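Local atomic coordinates of putative heme binding protein (Tannerella forsythia, PDB entry 6EU8), a protein that probably binds heme, as a member of the HmuY-like family of heme-binding proteins. Residues R75-T80 with A134-V139; G83-T88 with P138-W143. All blocks are in the same frame, centred on the assembly; numbering follows the deposited sequence.

Contact 1: residues R75-T80 with A134-V139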
loop_
_atom_site.group_PDB
_atom_site.type_symbol
_atom_site.label_atom_id
_atom_site.label_comp_id
_atom_site.label_asym_id
_atom_site.label_seq_id
_atom_site.Cartn_x
_atom_site.Cartn_y
_atom_site.Cartn_z
ATOM N N ARG A 75 5.433 2.352 -3.543
ATOM C CA ARG A 75 6.442 2.799 -2.582
ATOM C C ARG A 75 6.012 2.402 -1.155
ATOM O O ARG A 75 5.833 1.203 -0.953
ATOM C CB ARG A 75 6.715 4.292 -2.748
ATOM C CG ARG A 75 7.273 4.708 -4.113
ATOM C CD ARG A 75 8.759 4.350 -4.371
ATOM N NE ARG A 75 9.629 4.797 -3.287
ATOM C CZ ARG A 75 10.961 4.606 -3.236
ATOM N NH1 ARG A 75 11.582 3.953 -4.193
ATOM N NH2 ARG A 75 11.647 5.035 -2.188
ATOM N N PHE A 76 5.861 3.328 -0.199
ATOM C CA PHE A 76 5.393 2.956 1.160
ATOM C C PHE A 76 3.913 3.273 1.373
ATOM O O PHE A 76 3.390 3.137 2.501
ATOM C CB PHE A 76 6.277 3.577 2.256
ATOM C CG PHE A 76 7.729 3.117 2.255
ATOM C CD1 PHE A 76 8.132 1.875 1.750
ATOM C CD2 PHE A 76 8.703 3.970 2.773
ATOM C CE1 PHE A 76 9.460 1.479 1.788
ATOM C CE2 PHE A 76 10.052 3.566 2.796
ATOM C CZ PHE A 76 10.410 2.349 2.315
ATOM N N ASP A 77 3.247 3.709 0.302
ATOM C CA ASP A 77 1.775 3.935 0.324
ATOM C C ASP A 77 1.037 2.595 0.205
ATOM O O ASP A 77 1.353 1.769 -0.659
ATOM C CB ASP A 77 1.360 4.796 -0.857
ATOM C CG ASP A 77 2.104 6.100 -0.933
ATOM O OD1 ASP A 77 1.974 6.911 0.003
ATOM O OD2 ASP A 77 2.800 6.352 -1.946
ATOM N N ILE A 78 0.037 2.399 1.067
ATOM C CA ILE A 78 -0.755 1.148 1.113
ATOM C C ILE A 78 -2.219 1.528 0.982
ATOM O O ILE A 78 -2.700 2.433 1.715
ATOM C CB ILE A 78 -0.621 0.379 2.450
ATOM C CG1 ILE A 78 0.817 0.344 2.940
ATOM C CG2 ILE A 78 -1.194 -1.033 2.309
ATOM C CD1 ILE A 78 1.723 -0.442 2.084
ATOM N N ARG A 79 -2.922 0.899 0.032
ATOM C CA ARG A 79 -4.384 1.047 -0.063
ATOM C C ARG A 79 -5.053 -0.323 0.002
ATOM O O ARG A 79 -4.404 -1.360 -0.059
ATOM C CB ARG A 79 -4.812 1.778 -1.334
ATOM C CG ARG A 79 -4.583 0.987 -2.610
ATOM C CD ARG A 79 -5.289 1.576 -3.808
ATOM N NE ARG A 79 -6.738 1.380 -3.717
ATOM C CZ ARG A 79 -7.571 1.401 -4.751
ATOM N NH1 ARG A 79 -7.139 1.614 -5.991
ATOM N NH2 ARG A 79 -8.883 1.176 -4.514
ATOM N N THR A 80 -6.388 -0.281 0.092
ATOM C CA THR A 80 -7.224 -1.480 0.078
ATOM C C THR A 80 -8.161 -1.456 -1.132
ATOM O O THR A 80 -8.286 -0.439 -1.816
ATOM C CB THR A 80 -8.065 -1.573 1.378
ATOM O OG1 THR A 80 -9.081 -0.555 1.400
ATOM C CG2 THR A 80 -7.185 -1.482 2.611
ATOM N N ALA A 134 -5.329 9.737 -6.358
ATOM C CA ALA A 134 -4.933 8.432 -5.852
ATOM C C ALA A 134 -5.664 8.113 -4.543
ATOM O O ALA A 134 -6.112 9.013 -3.832
ATOM C CB ALA A 134 -3.404 8.332 -5.672
ATOM N N LYS A 135 -5.790 6.829 -4.263
ATOM C CA LYS A 135 -6.410 6.327 -3.029
ATOM C C LYS A 135 -5.337 5.698 -2.145
ATOM O O LYS A 135 -4.544 4.884 -2.624
ATOM C CB LYS A 135 -7.504 5.275 -3.338
ATOM C CG LYS A 135 -8.692 5.837 -4.093
ATOM C CD LYS A 135 -9.716 4.766 -4.474
ATOM C CE LYS A 135 -10.907 5.375 -5.200
ATOM N NZ LYS A 135 -11.287 4.584 -6.405
ATOM N N VAL A 136 -5.329 6.074 -0.856
ATOM C CA VAL A 136 -4.393 5.577 0.141
ATOM C C VAL A 136 -5.153 5.371 1.458
ATOM O O VAL A 136 -6.063 6.144 1.772
ATOM C CB VAL A 136 -3.181 6.537 0.364
ATOM C CG1 VAL A 136 -2.407 6.714 -0.944
ATOM C CG2 VAL A 136 -3.609 7.903 0.905
ATOM N N ASN A 137 -4.760 4.395 2.251
ATOM C CA ASN A 137 -5.402 4.180 3.551
ATOM C C ASN A 137 -4.638 4.928 4.642
ATOM O O ASN A 137 -3.420 4.702 4.799
ATOM C CB ASN A 137 -5.477 2.699 3.889
ATOM C CG ASN A 137 -6.374 2.457 5.089
ATOM O OD1 ASN A 137 -5.948 2.534 6.225
ATOM N ND2 ASN A 137 -7.651 2.255 4.813
ATOM N N PRO A 138 -5.316 5.830 5.396
ATOM C CA PRO A 138 -4.609 6.673 6.371
ATOM C C PRO A 138 -4.160 5.932 7.644
ATOM O O PRO A 138 -3.284 6.434 8.350
ATOM C CB PRO A 138 -5.648 7.750 6.701
ATOM C CG PRO A 138 -6.944 7.076 6.493
ATOM C CD PRO A 138 -6.750 6.155 5.341
ATOM N N VAL A 139 -4.770 4.775 7.954
ATOM C CA VAL A 139 -4.323 3.916 9.046
ATOM C C VAL A 139 -3.091 3.091 8.602
ATOM O O VAL A 139 -2.048 3.113 9.265
ATOM C CB VAL A 139 -5.474 3.007 9.596
ATOM C CG1 VAL A 139 -4.940 1.915 10.532
ATOM C CG2 VAL A 139 -6.530 3.875 10.297
HETATM O O HOH W 1 -0.717 4.527 2.992
#
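The backbone N of N137 donates to the carbonyl O of I78 at 2.9 Å, a nearly straight bond (168° at the hydrogen). It joins two strands that do not pair: the axes of 77-80 and 134-136 run at 90° to each other, and the carbonyl of I78 meets the segment 134-139 just where it leaves its strand. Water 1 adds a second polar link, accepting from I78 N and donating to N137 O.

The contact thus lies where two antiparallel sheets of this largely beta-stranded HmuY-like protein meet. Strand 77-80 is an outermost strand of a four-stranded sheet, whereas 127-136 belongs to the larger curled sheet and pairs with 105-111.

Long aliphatic chains make most of the side-chain contact. R79 lays CB, CG and CD along the carbonyl of K135, CB lying 3.4 Å from K135 O, which is buried here with no hydrogen-bond partner in the model. The chain then bends at chi3 (-71°), turning one guanidinium face to K135, whose CD sits 3.6 Å above that plane and toward its rim. A lysine suits this place because its methylenes can cover the flat group while its ammonium runs on outward. V136 CG1 approaches D77 CB at 4.2 Å.

The polar ends find their partners mostly outside the two segments. R79 NH2 and K135 NZ are like charges 4.6 Å apart, but a salt bridge from R79 NH1 to E62 probably offsets the arginine's charge; R79 NE donates to T80 O. The amide nitrogen of N137 is held by D107 OD1 and K105 O, while its OD1 accepts from L140 N.

Contact 2: residues G83-T88 with P138-W143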
loop_
_atom_site.group_PDB
_atom_site.type_symbol
_atom_site.label_atom_id
_atom_site.label_comp_id
_atom_site.label_asym_id
_atom_site.label_seq_id
_atom_site.Cartn_x
_atom_site.Cartn_y
_atom_site.Cartn_z
ATOM N N GLY A 83 -11.793 -1.487 1.254
ATOM C CA GLY A 83 -11.727 -2.028 2.605
ATOM C C GLY A 83 -11.588 -1.006 3.696
ATOM O O GLY A 83 -11.766 0.191 3.478
ATOM N N GLU A 84 -11.318 -1.477 4.908
ATOM C CA GLU A 84 -11.140 -0.582 6.058
ATOM C C GLU A 84 -10.196 -1.207 7.072
ATOM O O GLU A 84 -10.104 -2.448 7.157
ATOM C CB GLU A 84 -12.502 -0.174 6.655
ATOM C CG GLU A 84 -13.382 -1.344 7.105
ATOM C CD GLU A 84 -14.788 -0.931 7.557
ATOM O OE1 GLU A 84 -15.152 0.259 7.498
ATOM O OE2 GLU A 84 -15.525 -1.824 8.001
ATOM N N ALA A 85 -9.467 -0.353 7.812
ATOM C CA ALA A 85 -8.386 -0.822 8.696
ATOM C C ALA A 85 -8.333 -0.137 10.062
ATOM O O ALA A 85 -8.783 0.992 10.212
ATOM C CB ALA A 85 -7.039 -0.604 7.981
ATOM N N ILE A 86 -7.778 -0.871 11.037
ATOM C CA ILE A 86 -7.314 -0.362 12.345
ATOM C C ILE A 86 -5.906 -0.818 12.651
ATOM O O ILE A 86 -5.438 -1.835 12.146
ATOM C CB ILE A 86 -8.185 -0.822 13.569
ATOM C CG1 ILE A 86 -8.187 -2.353 13.723
ATOM C CG2 ILE A 86 -9.579 -0.286 13.443
ATOM C CD1 ILE A 86 -8.895 -2.841 14.978
ATOM N N ALA A 87 -5.213 -0.016 13.476
ATOM C CA ALA A 87 -3.978 -0.427 14.121
ATOM C C ALA A 87 -4.310 -0.845 15.545
ATOM O O ALA A 87 -4.744 -0.012 16.346
ATOM C CB ALA A 87 -2.946 0.695 14.140
ATOM N N THR A 88 -4.081 -2.112 15.825
ATOM C CA THR A 88 -4.241 -2.633 17.184
ATOM C C THR A 88 -3.047 -2.238 18.036
ATOM O O THR A 88 -1.994 -1.839 17.516
ATOM C CB THR A 88 -4.394 -4.169 17.248
ATOM O OG1 THR A 88 -3.142 -4.845 17.097
ATOM C CG2 THR A 88 -5.414 -4.717 16.230
ATOM N N PRO A 138 -5.316 5.830 5.396
ATOM C CA PRO A 138 -4.609 6.673 6.371
ATOM C C PRO A 138 -4.160 5.932 7.644
ATOM O O PRO A 138 -3.284 6.434 8.350
ATOM C CB PRO A 138 -5.648 7.750 6.701
ATOM C CG PRO A 138 -6.944 7.076 6.493
ATOM C CD PRO A 138 -6.750 6.155 5.341
ATOM N N VAL A 139 -4.770 4.775 7.954
ATOM C CA VAL A 139 -4.323 3.916 9.046
ATOM C C VAL A 139 -3.091 3.091 8.602
ATOM O O VAL A 139 -2.048 3.113 9.265
ATOM C CB VAL A 139 -5.474 3.007 9.596
ATOM C CG1 VAL A 139 -4.940 1.915 10.532
ATOM C CG2 VAL A 139 -6.530 3.875 10.297
ATOM N N LEU A 140 -3.181 2.415 7.462
ATOM C CA LEU A 140 -2.060 1.592 7.017
ATOM C C LEU A 140 -0.808 2.422 6.738
ATOM O O LEU A 140 0.272 1.898 6.870
ATOM C CB LEU A 140 -2.449 0.719 5.828
ATOM C CG LEU A 140 -3.541 -0.322 6.146
ATOM C CD1 LEU A 140 -4.072 -0.969 4.869
ATOM C CD2 LEU A 140 -3.041 -1.352 7.134
ATOM N N LYS A 141 -0.964 3.702 6.423
ATOM C CA LYS A 141 0.207 4.603 6.175
ATOM C C LYS A 141 1.128 4.652 7.381
ATOM O O LYS A 141 2.358 4.811 7.240
ATOM C CB LYS A 141 -0.289 6.009 5.853
ATOM C CG LYS A 141 0.767 7.015 5.375
ATOM C CD LYS A 141 0.179 8.430 5.316
ATOM C CE LYS A 141 1.244 9.510 5.271
ATOM N NZ LYS A 141 1.681 9.773 3.886
ATOM N N THR A 142 0.561 4.479 8.567
ATOM C CA THR A 142 1.351 4.498 9.801
ATOM C C THR A 142 2.273 3.299 10.037
ATOM O O THR A 142 2.982 3.266 11.063
ATOM C CB THR A 142 0.471 4.724 11.043
ATOM O OG1 THR A 142 -0.281 3.544 11.373
ATOM C CG2 THR A 142 -0.443 5.929 10.849
ATOM N N TRP A 143 2.307 2.308 9.140
ATOM C CA TRP A 143 3.277 1.202 9.235
ATOM C C TRP A 143 4.728 1.720 9.257
ATOM O O TRP A 143 5.591 1.064 9.806
ATOM C CB TRP A 143 3.078 0.153 8.131
ATOM C CG TRP A 143 3.642 0.460 6.743
ATOM C CD1 TRP A 143 3.105 1.243 5.766
ATOM C CD2 TRP A 143 4.841 -0.098 6.194
ATOM N NE1 TRP A 143 3.920 1.247 4.652
ATOM C CE2 TRP A 143 4.971 0.392 4.877
ATOM C CE3 TRP A 143 5.807 -0.979 6.692
ATOM C CZ2 TRP A 143 6.049 0.048 4.050
ATOM C CZ3 TRP A 143 6.873 -1.344 5.860
ATOM C CH2 TRP A 143 6.979 -0.835 4.550
#
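V139 presses its CG1 methyl against the backbone of strand 84-87, 3.5 Å from A87 N and 3.6 Å from I86 C. This strand is part of the large curled antiparallel sheet, between 105-111 and 160-163, and the facing segment is a loop that passes into a short 3-10 turn at 140-143, so a turn packs here on the face of a sheet.

The branch of V139 divides the work. With CG1 anti to the backbone N (chi1 168°), that methyl reaches over the peptide between I86 and A87, while CG2, beside the backbone N, meets A85 O at 3.7 Å. Alanines suit the strand at this point: the methyls of A85 and A87 both point toward the turn, yet are short enough for V139 to come down to the main chain between them. I86 alternates with them, and its CB points away from the turn.

L140 adds a second apolar group. Its CG lies anti to the carbonyl carbon (chi1 -64°), bringing CG to 4.0 Å from A85 CB, with CD2 also beside that methyl. Elsewhere L140 packs on F160, I78 and T80.

The turn is fastened from within by T142, which bonds back to V139 O through its backbone N and its side chain. OG1 of T142 donates to V139 O over 2.8 Å, almost in line with the carbonyl bond (161° at O).

How the contacts relate
Contact 1 is the more central, its centre about 5 Å from the centre of the chain, against about 10 Å for contact 2, and most of its touching residues are buried; contact 2 is only partly buried, with A87 exposed. Both use the same run of chain: strand 127-136 leads into the turn, with P138 and V139 common to the two. Their chemistry differs. Contact 1 links two sheets through a backbone bond, a water and the aliphatic parts of an arginine and a lysine, whereas contact 2 joins turn and strand through small aliphatic groups, partly against the strand's main chain. They also touch directly: W143 NE1 probably bonds to F76 O at 2.9 Å, and I78 CG2 packs on L140 CD1.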